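Local coordinates for protein cytochrome c (Pseudomonas aeruginosa, PDB 6RTE) that oxidises dihydro-heme d1 to heme d1, acting as the dehydrogenase NirN in heme d1 biosynthesis, at residues Val128-Leu133 and Leu210-Glu215; Ser138-Glu143 and Asp206-Lys211; Leu147-Val152 and Val160-Gly165. All blocks are in the same frame, centred on the assembly; numbering follows the deposited sequence.

Interaction 1 of 3, residues Val128-Leu133 and Leu210-Glu215; sequences VQPHPL and LKVVAE
Val128 pairs with Glu215, and His131 with Val212, to fasten the loop that follows helix 120-126 onto strand 211-217, the edge of its sheet in the eight-bladed beta-propeller. Val128 N donates to Glu215 O at 2.8 Å, and Glu215 N answers to Val128 O at 3.0 Å, forming a single antiparallel hydrogen-bonded bridge. Past this pair Pro130 has no N-H to give; its CG instead rests 4.0 Å from Val212 CG1.

His131 renews the grip. Its backbone N makes a weak, long bond to Val213 O, while ND1 donates to Val212 O at 3.0 Å, with that oxygen almost exactly in the ring plane. With CG turned beside the backbone N (chi1 -58°), the imidazole is brought within range of this carbonyl. Lys211 crosses the ring at about a right angle, its CD lying 3.9 Å from the centroid in a CH-pi contact over one face. Its ammonium group lies close to NE2 without bonding to it and would be expected to disfavour a second proton on the ring. Beyond His131, Leu133 crosses Val213 nearly perpendicularly, CD2 meeting CG2 at 3.8 Å.

Farther out, Val213 and Ala214 both face Leu204, a classic beta bulge in the receiving strand. Glu215 OE2 is held by Arg177 NE in a salt bridge and by Thr203 OG1 in a hydrogen bond.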
ATOM      1  N   VAL A 128      21.592   1.158   5.816  1.00 22.74           N
ATOM      2  CA  VAL A 128      22.600   0.289   5.208  1.00 24.37           C
ATOM      3  C   VAL A 128      22.585   0.533   3.706  1.00 22.59           C
ATOM      4  O   VAL A 128      21.575   0.962   3.139  1.00 21.30           O
ATOM      5  CB  VAL A 128      22.367  -1.207   5.521  1.00 28.55           C
ATOM      6  CG1 VAL A 128      22.635  -1.492   7.005  1.00 31.71           C
ATOM      7  CG2 VAL A 128      20.953  -1.631   5.148  1.00 28.48           C
ATOM      8  N   GLN A 129      23.720   0.268   3.059  1.00 24.73           N
ATOM      9  CA  GLN A 129      23.897   0.579   1.637  1.00 24.77           C
ATOM     10  C   GLN A 129      24.719  -0.519   0.980  1.00 24.93           C
ATOM     11  O   GLN A 129      25.900  -0.330   0.669  1.00 25.23           O
ATOM     12  CB  GLN A 129      24.589   1.930   1.453  1.00 28.07           C
ATOM     13  CG  GLN A 129      23.803   3.150   1.856  1.00 31.92           C
ATOM     14  CD  GLN A 129      24.547   4.417   1.490  1.00 35.73           C
ATOM     15  OE1 GLN A 129      24.616   4.790   0.324  1.00 39.38           O
ATOM     16  NE2 GLN A 129      25.140   5.057   2.488  1.00 39.27           N
ATOM     17  N   PRO A 130      24.119  -1.681   0.749  1.00 24.85           N
ATOM     18  CA  PRO A 130      24.911  -2.801   0.201  1.00 26.90           C
ATOM     19  C   PRO A 130      25.446  -2.567  -1.205  1.00 25.43           C
ATOM     20  O   PRO A 130      26.518  -3.085  -1.530  1.00 26.41           O
ATOM     21  CB  PRO A 130      23.920  -3.980   0.241  1.00 28.36           C
ATOM     22  CG  PRO A 130      22.582  -3.376   0.366  1.00 27.03           C
ATOM     23  CD  PRO A 130      22.752  -2.092   1.121  1.00 25.01           C
ATOM     24  N   HIS A 131      24.735  -1.824  -2.047  1.00 25.23           N
ATOM     25  CA  HIS A 131      25.158  -1.581  -3.433  1.00 26.60           C
ATOM     26  C   HIS A 131      24.824  -0.144  -3.802  1.00 26.52           C
ATOM     27  O   HIS A 131      23.808   0.131  -4.454  1.00 25.89           O
ATOM     28  CB  HIS A 131      24.480  -2.558  -4.401  1.00 29.40           C
ATOM     29  CG  HIS A 131      24.745  -3.999  -4.091  1.00 32.82           C
ATOM     30  ND1 HIS A 131      23.845  -4.787  -3.410  1.00 31.93           N
ATOM     31  CD2 HIS A 131      25.808  -4.792  -4.362  1.00 34.33           C
ATOM     32  CE1 HIS A 131      24.341  -6.004  -3.273  1.00 34.75           C
ATOM     33  NE2 HIS A 131      25.530  -6.035  -3.848  1.00 35.36           N
ATOM     34  N   PRO A 132      25.663   0.809  -3.398  1.00 28.09           N
ATOM     35  CA  PRO A 132      25.391   2.216  -3.724  1.00 28.91           C
ATOM     36  C   PRO A 132      25.286   2.436  -5.229  1.00 27.00           C
ATOM     37  O   PRO A 132      26.063   1.885  -6.014  1.00 27.29           O
ATOM     38  CB  PRO A 132      26.597   2.962  -3.130  1.00 31.86           C
ATOM     39  CG  PRO A 132      27.200   2.002  -2.116  1.00 31.94           C
ATOM     40  CD  PRO A 132      26.923   0.635  -2.644  1.00 30.32           C
ATOM     41  N   LEU A 133      24.316   3.270  -5.626  1.00 24.76           N
ATOM     42  CA  LEU A 133      24.091   3.532  -7.046  1.00 25.10           C
ATOM     43  C   LEU A 133      25.329   4.086  -7.734  1.00 25.64           C
ATOM     44  O   LEU A 133      25.566   3.806  -8.915  1.00 26.28           O
ATOM     45  CB  LEU A 133      22.937   4.510  -7.225  1.00 25.78           C
ATOM     46  CG  LEU A 133      21.530   3.939  -7.104  1.00 28.31           C
ATOM     47  CD1 LEU A 133      20.559   5.116  -7.213  1.00 28.19           C
ATOM     48  CD2 LEU A 133      21.270   2.890  -8.160  1.00 30.08           C
ATOM     49  N   LEU A 210      19.301  -5.519 -10.538  1.00 29.71           N
ATOM     50  CA  LEU A 210      18.667  -6.535  -9.706  1.00 30.17           C
ATOM     51  C   LEU A 210      19.371  -6.641  -8.354  1.00 29.52           C
ATOM     52  O   LEU A 210      19.774  -7.716  -7.907  1.00 29.75           O
ATOM     53  CB  LEU A 210      18.623  -7.883 -10.434  1.00 33.31           C
ATOM     54  CG  LEU A 210      17.904  -7.809 -11.796  1.00 34.39           C
ATOM     55  CD1 LEU A 210      18.024  -9.124 -12.563  1.00 37.05           C
ATOM     56  CD2 LEU A 210      16.429  -7.421 -11.633  1.00 32.84           C
ATOM     57  N   LYS A 211      19.506  -5.493  -7.692  1.00 28.21           N
ATOM     58  CA  LYS A 211      20.224  -5.413  -6.425  1.00 28.11           C
ATOM     59  C   LYS A 211      19.536  -4.455  -5.475  1.00 25.59           C
ATOM     60  O   LYS A 211      19.000  -3.421  -5.897  1.00 22.99           O
ATOM     61  CB  LYS A 211      21.671  -4.946  -6.645  1.00 28.99           C
ATOM     62  CG  LYS A 211      22.593  -6.033  -7.196  1.00 33.17           C
ATOM     63  CD  LYS A 211      23.946  -5.459  -7.557  1.00 39.25           C
ATOM     64  CE  LYS A 211      24.864  -6.542  -8.116  1.00 48.02           C
ATOM     65  NZ  LYS A 211      24.994  -7.658  -7.145  1.00 53.99           N
ATOM     66  N   VAL A 212      19.546  -4.804  -4.184  1.00 26.71           N
ATOM     67  CA  VAL A 212      19.190  -3.857  -3.145  1.00 26.90           C
ATOM     68  C   VAL A 212      20.270  -2.786  -3.073  1.00 25.97           C
ATOM     69  O   VAL A 212      21.457  -3.093  -2.925  1.00 27.75           O
ATOM     70  CB  VAL A 212      19.027  -4.571  -1.788  1.00 28.05           C
ATOM     71  CG1 VAL A 212      18.756  -3.571  -0.692  1.00 27.20           C
ATOM     72  CG2 VAL A 212      17.914  -5.617  -1.845  1.00 28.58           C
ATOM     73  N   VAL A 213      19.856  -1.527  -3.175  1.00 23.88           N
ATOM     74  CA  VAL A 213      20.776  -0.389  -3.116  1.00 25.16           C
ATOM     75  C   VAL A 213      20.973   0.074  -1.676  1.00 24.40           C
ATOM     76  O   VAL A 213      22.105   0.268  -1.215  1.00 24.20           O
ATOM     77  CB  VAL A 213      20.230   0.761  -3.990  1.00 24.12           C
ATOM     78  CG1 VAL A 213      21.013   2.058  -3.744  1.00 24.16           C
ATOM     79  CG2 VAL A 213      20.254   0.367  -5.467  1.00 25.23           C
ATOM     80  N   ALA A 214      19.871   0.279  -0.966  1.00 24.63           N
ATOM     81  CA  ALA A 214      19.930   0.797   0.389  1.00 23.83           C
ATOM     82  C   ALA A 214      18.661   0.404   1.130  1.00 23.11           C
ATOM     83  O   ALA A 214      17.635   0.082   0.520  1.00 22.76           O
ATOM     84  CB  ALA A 214      20.096   2.323   0.390  1.00 22.90           C
ATOM     85  N   GLU A 215      18.749   0.450   2.459  1.00 23.57           N
ATOM     86  CA  GLU A 215      17.592   0.303   3.319  1.00 24.19           C
ATOM     87  C   GLU A 215      17.770   1.209   4.531  1.00 23.28           C
ATOM     88  O   GLU A 215      18.892   1.478   4.972  1.00 22.61           O
ATOM     89  CB  GLU A 215      17.388  -1.137   3.807  1.00 27.50           C
ATOM     90  CG  GLU A 215      17.245  -2.173   2.691  1.00 29.73           C
ATOM     91  CD  GLU A 215      16.824  -3.527   3.244  1.00 30.79           C
ATOM     92  OE1 GLU A 215      17.713  -4.276   3.714  1.00 31.41           O
ATOM     93  OE2 GLU A 215      15.603  -3.821   3.238  1.00 30.45           O
TER

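Interaction 2 of 3, residues Ser138-Glu143 and Asp206-Lys211; sequences SRPRFE and DLYNLK
Arg141 N donates to Tyr208 O at 2.9 Å, a nearly straight bond (162°) that joins two irregular segments. Pro140 lies alongside Tyr208, its CG over the centre of the phenol ring, 3.9 Å from the centroid, in a CH-pi contact. Ser138 O approaches the same ring at its edge, 3.5 Å from CD2.

The segment 206-211 is the tight connection between strands 201-206 and 211-217 of a propeller blade. Asp206 OD1 accepts from Tyr208 N, an Asx turn, and Leu210 takes a left-handed backbone conformation in a G1 beta bulge with Lys211 opposite Asp206. The other carboxylate oxygen, OD2, accepts from Asn209 ND2 (2.8 Å) and forms a salt bridge with Arg191, while ND2 also reaches Pro137 O. Both amide hydrogens of Asn209 are thereby engaged, and OD1 accepts from two waters: one also donates to Arg139 O, the other accepts from Arg141 NE at 2.7 Å.

Pro140 CB lies over one face of the Phe142 ring, offset toward the rim. Phe142 CG sits between backbone N and carbonyl carbon (chi1 46°), bringing the ring's edge to Leu207 O, in plane and 3.0 Å from CE2, and Leu210 CD1 packs obliquely by CD2.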
ATOM      1  N   SER A 138      24.687   1.611 -15.274  1.00 35.93           N
ATOM      2  CA  SER A 138      23.328   2.111 -15.488  1.00 39.24           C
ATOM      3  C   SER A 138      22.642   1.423 -16.668  1.00 39.74           C
ATOM      4  O   SER A 138      21.766   2.000 -17.314  1.00 42.19           O
ATOM      5  CB  SER A 138      23.347   3.627 -15.673  1.00 43.83           C
ATOM      6  OG  SER A 138      23.534   4.277 -14.417  1.00 47.11           O
ATOM      7  N   ARG A 139      23.006   0.193 -16.924  1.00 38.93           N
ATOM      8  CA  ARG A 139      22.486  -0.591 -18.025  1.00 40.63           C
ATOM      9  C   ARG A 139      21.683  -1.768 -17.486  1.00 39.43           C
ATOM     10  O   ARG A 139      22.125  -2.418 -16.541  1.00 40.13           O
ATOM     11  CB  ARG A 139      23.658  -1.099 -18.879  1.00 44.15           C
ATOM     12  CG  ARG A 139      23.363  -2.279 -19.765  1.00 47.49           C
ATOM     13  CD  ARG A 139      24.631  -2.777 -20.454  1.00 49.72           C
ATOM     14  NE  ARG A 139      24.291  -3.549 -21.644  1.00 50.40           N
ATOM     15  CZ  ARG A 139      24.356  -3.088 -22.892  1.00 50.40           C
ATOM     16  NH1 ARG A 139      24.784  -1.856 -23.145  1.00 51.75           N
ATOM     17  NH2 ARG A 139      23.999  -3.876 -23.893  1.00 49.13           N
ATOM     18  N   PRO A 140      20.506  -2.059 -18.044  1.00 38.57           N
ATOM     19  CA  PRO A 140      19.817  -3.299 -17.656  1.00 38.44           C
ATOM     20  C   PRO A 140      20.706  -4.506 -17.899  1.00 40.01           C
ATOM     21  O   PRO A 140      21.267  -4.680 -18.984  1.00 38.12           O
ATOM     22  CB  PRO A 140      18.569  -3.312 -18.544  1.00 40.58           C
ATOM     23  CG  PRO A 140      18.322  -1.868 -18.864  1.00 40.36           C
ATOM     24  CD  PRO A 140      19.703  -1.262 -18.987  1.00 39.60           C
ATOM     25  N   ARG A 141      20.853  -5.334 -16.871  1.00 43.14           N
ATOM     26  CA  ARG A 141      21.653  -6.548 -16.971  1.00 51.04           C
ATOM     27  C   ARG A 141      20.928  -7.681 -17.681  1.00 53.93           C
ATOM     28  O   ARG A 141      21.525  -8.738 -17.909  1.00 59.24           O
ATOM     29  CB  ARG A 141      22.070  -7.009 -15.575  1.00 54.79           C
ATOM     30  CG  ARG A 141      23.255  -6.259 -14.997  1.00 60.88           C
ATOM     31  CD  ARG A 141      23.567  -6.795 -13.614  1.00 67.53           C
ATOM     32  NE  ARG A 141      24.973  -6.648 -13.246  1.00 71.84           N
ATOM     33  CZ  ARG A 141      25.951  -7.421 -13.704  1.00 74.57           C
ATOM     34  NH1 ARG A 141      25.689  -8.392 -14.572  1.00 75.25           N
ATOM     35  NH2 ARG A 141      27.199  -7.215 -13.299  1.00 75.81           N
ATOM     36  N   PHE A 142      19.675  -7.470 -18.060  1.00 51.63           N
ATOM     37  CA  PHE A 142      18.818  -8.497 -18.631  1.00 47.77           C
ATOM     38  C   PHE A 142      18.350  -8.033 -20.003  1.00 45.02           C
ATOM     39  O   PHE A 142      18.539  -6.876 -20.389  1.00 41.95           O
ATOM     40  CB  PHE A 142      17.621  -8.749 -17.711  1.00 43.72           C
ATOM     41  CG  PHE A 142      16.985  -7.487 -17.223  1.00 38.53           C
ATOM     42  CD1 PHE A 142      16.104  -6.785 -18.025  1.00 38.30           C
ATOM     43  CD2 PHE A 142      17.299  -6.975 -15.972  1.00 34.55           C
ATOM     44  CE1 PHE A 142      15.536  -5.618 -17.594  1.00 37.05           C
ATOM     45  CE2 PHE A 142      16.733  -5.819 -15.533  1.00 34.03           C
ATOM     46  CZ  PHE A 142      15.849  -5.126 -16.339  1.00 36.07           C
ATOM     47  N   GLU A 143      17.706  -8.948 -20.727  1.00 45.34           N
ATOM     48  CA  GLU A 143      17.191  -8.639 -22.053  1.00 46.65           C
ATOM     49  C   GLU A 143      15.723  -8.233 -22.043  1.00 43.38           C
ATOM     50  O   GLU A 143      15.254  -7.646 -23.022  1.00 43.67           O
ATOM     51  CB  GLU A 143      17.405  -9.845 -22.984  1.00 55.08           C
ATOM     52  CG  GLU A 143      18.870 -10.302 -23.025  1.00 62.31           C
ATOM     53  CD  GLU A 143      19.293 -10.924 -24.348  1.00 69.04           C
ATOM     54  OE1 GLU A 143      19.184 -12.163 -24.488  1.00 72.36           O
ATOM     55  OE2 GLU A 143      19.759 -10.177 -25.244  1.00 70.47           O
ATOM     56  N   ASP A 206      17.304  -1.561  -7.249  1.00 26.57           N
ATOM     57  CA  ASP A 206      17.699  -1.149  -8.590  1.00 26.47           C
ATOM     58  C   ASP A 206      17.297  -2.246  -9.569  1.00 26.86           C
ATOM     59  O   ASP A 206      17.918  -3.311  -9.607  1.00 27.18           O
ATOM     60  CB  ASP A 206      19.202  -0.894  -8.642  1.00 28.05           C
ATOM     61  CG  ASP A 206      19.689  -0.516 -10.038  1.00 28.28           C
ATOM     62  OD1 ASP A 206      18.860  -0.365 -10.962  1.00 27.62           O
ATOM     63  OD2 ASP A 206      20.916  -0.381 -10.198  1.00 28.62           O
ATOM     64  N   LEU A 207      16.250  -1.989 -10.360  1.00 26.31           N
ATOM     65  CA  LEU A 207      15.765  -3.014 -11.282  1.00 27.47           C
ATOM     66  C   LEU A 207      16.787  -3.334 -12.356  1.00 26.69           C
ATOM     67  O   LEU A 207      16.865  -4.488 -12.809  1.00 28.59           O
ATOM     68  CB  LEU A 207      14.448  -2.574 -11.922  1.00 28.58           C
ATOM     69  CG  LEU A 207      13.222  -2.558 -11.003  1.00 27.69           C
ATOM     70  CD1 LEU A 207      12.082  -1.768 -11.641  1.00 27.44           C
ATOM     71  CD2 LEU A 207      12.782  -3.981 -10.675  1.00 28.44           C
ATOM     72  N   TYR A 208      17.584  -2.349 -12.786  1.00 25.58           N
ATOM     73  CA  TYR A 208      18.550  -2.619 -13.846  1.00 26.27           C
ATOM     74  C   TYR A 208      19.627  -3.601 -13.393  1.00 26.53           C
ATOM     75  O   TYR A 208      20.064  -4.455 -14.174  1.00 28.18           O
ATOM     76  CB  TYR A 208      19.225  -1.333 -14.330  1.00 27.13           C
ATOM     77  CG  TYR A 208      18.351  -0.418 -15.145  1.00 29.20           C
ATOM     78  CD1 TYR A 208      17.000  -0.676 -15.315  1.00 29.35           C
ATOM     79  CD2 TYR A 208      18.886   0.719 -15.739  1.00 33.28           C
ATOM     80  CE1 TYR A 208      16.195   0.177 -16.037  1.00 32.55           C
ATOM     81  CE2 TYR A 208      18.089   1.577 -16.474  1.00 35.96           C
ATOM     82  CZ  TYR A 208      16.745   1.298 -16.622  1.00 36.77           C
ATOM     83  OH  TYR A 208      15.943   2.140 -17.348  1.00 39.72           O
ATOM     84  N   ASN A 209      20.088  -3.483 -12.160  1.00 26.70           N
ATOM     85  CA  ASN A 209      21.140  -4.368 -11.667  1.00 29.08           C
ATOM     86  C   ASN A 209      20.614  -5.476 -10.773  1.00 30.50           C
ATOM     87  O   ASN A 209      21.401  -6.313 -10.324  1.00 31.38           O
ATOM     88  CB  ASN A 209      22.201  -3.552 -10.931  1.00 29.57           C
ATOM     89  CG  ASN A 209      23.070  -2.743 -11.894  1.00 30.22           C
ATOM     90  OD1 ASN A 209      23.968  -3.279 -12.526  1.00 31.33           O
ATOM     91  ND2 ASN A 209      22.773  -1.455 -12.019  1.00 29.46           N
ATOM     92  N   LEU A 210      19.301  -5.519 -10.538  1.00 29.71           N
ATOM     93  CA  LEU A 210      18.667  -6.535  -9.706  1.00 30.17           C
ATOM     94  C   LEU A 210      19.371  -6.641  -8.354  1.00 29.52           C
ATOM     95  O   LEU A 210      19.774  -7.716  -7.907  1.00 29.75           O
ATOM     96  CB  LEU A 210      18.623  -7.883 -10.434  1.00 33.31           C
ATOM     97  CG  LEU A 210      17.904  -7.809 -11.796  1.00 34.39           C
ATOM     98  CD1 LEU A 210      18.024  -9.124 -12.563  1.00 37.05           C
ATOM     99  CD2 LEU A 210      16.429  -7.421 -11.633  1.00 32.84           C
ATOM    100  N   LYS A 211      19.506  -5.493  -7.692  1.00 28.21           N
ATOM    101  CA  LYS A 211      20.224  -5.413  -6.425  1.00 28.11           C
ATOM    102  C   LYS A 211      19.536  -4.455  -5.475  1.00 25.59           C
ATOM    103  O   LYS A 211      19.000  -3.421  -5.897  1.00 22.99           O
ATOM    104  CB  LYS A 211      21.671  -4.946  -6.645  1.00 28.99           C
ATOM    105  CG  LYS A 211      22.593  -6.033  -7.196  1.00 33.17           C
ATOM    106  CD  LYS A 211      23.946  -5.459  -7.557  1.00 39.25           C
ATOM    107  CE  LYS A 211      24.864  -6.542  -8.116  1.00 48.02           C
ATOM    108  NZ  LYS A 211      24.994  -7.658  -7.145  1.00 53.99           N
TER
HETATM  109  O   HOH W   1      24.161  -2.549 -15.100  1.00 46.82           O
HETATM  110  O   HOH W   2      25.289  -5.084 -11.096  1.00 45.31           O

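Interaction 3 of 3, residues Leu147-Val152 and Val160-Gly165; sequences LNLFVV and VTILDG
Phe150 has CG beside its backbone N (chi1 -71°) and its ring turned nearly perpendicular to the CA-CB-CG plane (chi2 -92°), a combination that lays the edge of the ring against Gly165, with CE2 3.8 Å from the glycine CA. Ile162 folds back on itself (chi2 -60°), bringing CD1 to 4.1 Å from Val151 CG2; these two side chains lie side by side on one face of the sheet. Val151 CG1 also packs against Val160 CG1 at 3.8 Å, and Leu149 CD1 crosses obliquely by Ile162 CG2. The other face carries Phe150, Val152, Thr161 and Leu163, with the CB atoms of Phe150 and Leu163 3.9 Å apart.

The strands 150-154 and 159-164 form an antiparallel beta hairpin whose backbones exchange bonds at two hydrogen-bonded pairs. Phe150 N and O bond to Leu163 O and N, and Val152 N and O bond in the same way to Thr161. In the blade, strand 159-164 pairs on its other side with strand 169-175, whereas strand 150-154 also pairs with 491-496 near the C-terminus. Such a sheet, built from both ends of the propeller sequence, is the closure by which a beta-propeller locks its ring, often called velcro.

Beyond the last bridge, the lack of a side chain on Gly165 lets Asn148 O come within 3.0 Å of its CA in a CA-H...O contact. The amide oxygen of Asn148 is used outside the hairpin: OD1 accepts from Arg456 N and from Asn496 ND2, so a buried oxygen is gripped twice and the residue ties the start of the hairpin both to the loop after strand 449-454 and to strand 491-496. Thr161 OG1 is hydrogen-bonded to Glu154 OE1, and Asp164 OD1 accepts from the backbone N atoms of Asp166 and Arg167.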
ATOM      1  N   LEU A 147      10.518  -1.481 -19.274  1.00 31.67           N
ATOM      2  CA  LEU A 147       9.257  -0.781 -19.059  1.00 34.13           C
ATOM      3  C   LEU A 147       8.055  -1.718 -18.997  1.00 32.94           C
ATOM      4  O   LEU A 147       6.939  -1.252 -18.732  1.00 34.28           O
ATOM      5  CB  LEU A 147       9.047   0.259 -20.173  1.00 38.85           C
ATOM      6  CG  LEU A 147      10.088   1.385 -20.174  1.00 42.15           C
ATOM      7  CD1 LEU A 147       9.841   2.343 -21.335  1.00 46.98           C
ATOM      8  CD2 LEU A 147      10.099   2.142 -18.852  1.00 39.47           C
ATOM      9  N   ASN A 148       8.240  -3.019 -19.226  1.00 32.39           N
ATOM     10  CA  ASN A 148       7.141  -3.964 -19.082  1.00 32.70           C
ATOM     11  C   ASN A 148       7.361  -4.944 -17.935  1.00 32.85           C
ATOM     12  O   ASN A 148       6.626  -5.929 -17.827  1.00 32.40           O
ATOM     13  CB  ASN A 148       6.916  -4.723 -20.392  1.00 37.38           C
ATOM     14  CG  ASN A 148       5.482  -5.189 -20.544  1.00 39.16           C
ATOM     15  OD1 ASN A 148       4.581  -4.720 -19.837  1.00 37.58           O
ATOM     16  ND2 ASN A 148       5.256  -6.107 -21.473  1.00 42.79           N
ATOM     17  N   LEU A 149       8.354  -4.696 -17.085  1.00 33.37           N
ATOM     18  CA  LEU A 149       8.554  -5.509 -15.892  1.00 34.03           C
ATOM     19  C   LEU A 149       7.392  -5.365 -14.918  1.00 32.77           C
ATOM     20  O   LEU A 149       6.852  -4.270 -14.721  1.00 30.08           O
ATOM     21  CB  LEU A 149       9.838  -5.096 -15.170  1.00 32.51           C
ATOM     22  CG  LEU A 149      11.168  -5.315 -15.889  1.00 32.46           C
ATOM     23  CD1 LEU A 149      12.295  -4.743 -15.032  1.00 32.31           C
ATOM     24  CD2 LEU A 149      11.386  -6.787 -16.187  1.00 33.07           C
ATOM     25  N   PHE A 150       7.042  -6.471 -14.266  1.00 33.30           N
ATOM     26  CA  PHE A 150       6.147  -6.435 -13.118  1.00 31.94           C
ATOM     27  C   PHE A 150       6.941  -6.632 -11.834  1.00 31.30           C
ATOM     28  O   PHE A 150       7.793  -7.522 -11.752  1.00 32.42           O
ATOM     29  CB  PHE A 150       5.078  -7.522 -13.207  1.00 33.09           C
ATOM     30  CG  PHE A 150       4.045  -7.278 -14.256  1.00 34.15           C
ATOM     31  CD1 PHE A 150       2.875  -6.604 -13.942  1.00 34.50           C
ATOM     32  CD2 PHE A 150       4.225  -7.750 -15.546  1.00 35.73           C
ATOM     33  CE1 PHE A 150       1.906  -6.400 -14.903  1.00 35.45           C
ATOM     34  CE2 PHE A 150       3.264  -7.538 -16.515  1.00 37.29           C
ATOM     35  CZ  PHE A 150       2.101  -6.858 -16.189  1.00 36.51           C
ATOM     36  N   VAL A 151       6.647  -5.815 -10.838  1.00 29.59           N
ATOM     37  CA  VAL A 151       7.075  -6.076  -9.470  1.00 28.85           C
ATOM     38  C   VAL A 151       5.927  -6.805  -8.779  1.00 29.54           C
ATOM     39  O   VAL A 151       4.816  -6.268  -8.667  1.00 29.51           O
ATOM     40  CB  VAL A 151       7.439  -4.771  -8.744  1.00 27.05           C
ATOM     41  CG1 VAL A 151       7.826  -5.028  -7.286  1.00 25.51           C
ATOM     42  CG2 VAL A 151       8.581  -4.069  -9.472  1.00 27.33           C
ATOM     43  N   VAL A 152       6.178  -8.031  -8.338  1.00 29.93           N
ATOM     44  CA  VAL A 152       5.140  -8.893  -7.768  1.00 30.47           C
ATOM     45  C   VAL A 152       5.439  -9.110  -6.295  1.00 30.18           C
ATOM     46  O   VAL A 152       6.515  -9.603  -5.937  1.00 31.39           O
ATOM     47  CB  VAL A 152       5.041 -10.237  -8.505  1.00 32.86           C
ATOM     48  CG1 VAL A 152       3.909 -11.077  -7.905  1.00 35.31           C
ATOM     49  CG2 VAL A 152       4.810 -10.010  -9.962  1.00 32.32           C
ATOM     50  N   VAL A 160       9.677 -10.867  -3.140  1.00 31.43           N
ATOM     51  CA  VAL A 160       9.292 -10.075  -4.301  1.00 31.47           C
ATOM     52  C   VAL A 160       9.871 -10.766  -5.525  1.00 30.85           C
ATOM     53  O   VAL A 160      11.038 -11.172  -5.510  1.00 31.04           O
ATOM     54  CB  VAL A 160       9.803  -8.628  -4.210  1.00 31.37           C
ATOM     55  CG1 VAL A 160       9.624  -7.891  -5.561  1.00 33.55           C
ATOM     56  CG2 VAL A 160       9.111  -7.880  -3.075  1.00 30.42           C
ATOM     57  N   THR A 161       9.054 -10.920  -6.561  1.00 31.97           N
ATOM     58  CA  THR A 161       9.491 -11.445  -7.843  1.00 33.75           C
ATOM     59  C   THR A 161       9.462 -10.327  -8.869  1.00 34.62           C
ATOM     60  O   THR A 161       8.497  -9.551  -8.924  1.00 34.27           O
ATOM     61  CB  THR A 161       8.609 -12.611  -8.293  1.00 33.25           C
ATOM     62  OG1 THR A 161       8.971 -13.775  -7.554  1.00 34.81           O
ATOM     63  CG2 THR A 161       8.778 -12.889  -9.801  1.00 32.85           C
ATOM     64  N   ILE A 162      10.538 -10.218  -9.645  1.00 34.08           N
ATOM     65  CA  ILE A 162      10.597  -9.311 -10.786  1.00 31.11           C
ATOM     66  C   ILE A 162      10.251 -10.140 -12.009  1.00 32.81           C
ATOM     67  O   ILE A 162      10.910 -11.150 -12.291  1.00 34.10           O
ATOM     68  CB  ILE A 162      11.979  -8.654 -10.924  1.00 29.23           C
ATOM     69  CG1 ILE A 162      12.405  -8.013  -9.614  1.00 27.14           C
ATOM     70  CG2 ILE A 162      11.962  -7.606 -12.040  1.00 28.73           C
ATOM     71  CD1 ILE A 162      11.470  -6.944  -9.114  1.00 26.09           C
ATOM     72  N   LEU A 163       9.213  -9.735 -12.728  1.00 33.63           N
ATOM     73  CA  LEU A 163       8.668 -10.534 -13.819  1.00 37.28           C
ATOM     74  C   LEU A 163       8.887  -9.846 -15.158  1.00 35.16           C
ATOM     75  O   LEU A 163       8.581  -8.661 -15.310  1.00 33.06           O
ATOM     76  CB  LEU A 163       7.172 -10.776 -13.601  1.00 41.21           C
ATOM     77  CG  LEU A 163       6.543 -11.971 -14.304  1.00 45.77           C
ATOM     78  CD1 LEU A 163       6.876 -13.253 -13.549  1.00 47.26           C
ATOM     79  CD2 LEU A 163       5.040 -11.768 -14.417  1.00 46.76           C
ATOM     80  N   ASP A 164       9.425 -10.600 -16.119  1.00 37.06           N
ATOM     81  CA  ASP A 164       9.396 -10.226 -17.528  1.00 39.41           C
ATOM     82  C   ASP A 164       7.950 -10.174 -18.007  1.00 39.42           C
ATOM     83  O   ASP A 164       7.253 -11.193 -18.008  1.00 41.72           O
ATOM     84  CB  ASP A 164      10.211 -11.259 -18.318  1.00 43.83           C
ATOM     85  CG  ASP A 164      10.331 -10.943 -19.810  1.00 45.15           C
ATOM     86  OD1 ASP A 164       9.423 -10.318 -20.394  1.00 45.22           O
ATOM     87  OD2 ASP A 164      11.345 -11.357 -20.406  1.00 45.95           O
ATOM     88  N   GLY A 165       7.492  -8.985 -18.396  1.00 37.75           N
ATOM     89  CA  GLY A 165       6.093  -8.782 -18.735  1.00 38.71           C
ATOM     90  C   GLY A 165       5.670  -9.250 -20.112  1.00 41.32           C
ATOM     91  O   GLY A 165       4.477  -9.203 -20.425  1.00 42.83           O
TER

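How the interactions relate
Interactions 1 and 2 fasten one loop first to strand 211-217 and then to the turn that precedes it: they share Leu210 and Lys211, lie with centres 13 Å apart, and meet where Val213 CG2 packs 3.6 Å from Asp206 CB. Arg191 serves both, touching Leu133 and forming a salt bridge with Asp206. Interaction 3 belongs to the neighbouring blade and is nested in the loops closed by the other two. It joins interaction 2 through Leu207 CD2 on Ile162 CD1 (3.6 Å) and Phe142 CZ on Leu149 CD1 (3.8 Å), so segment 138-143 and the turn 206-211 both reach the closing sheet. Heme c is about 14 Å from the Val160 side chain.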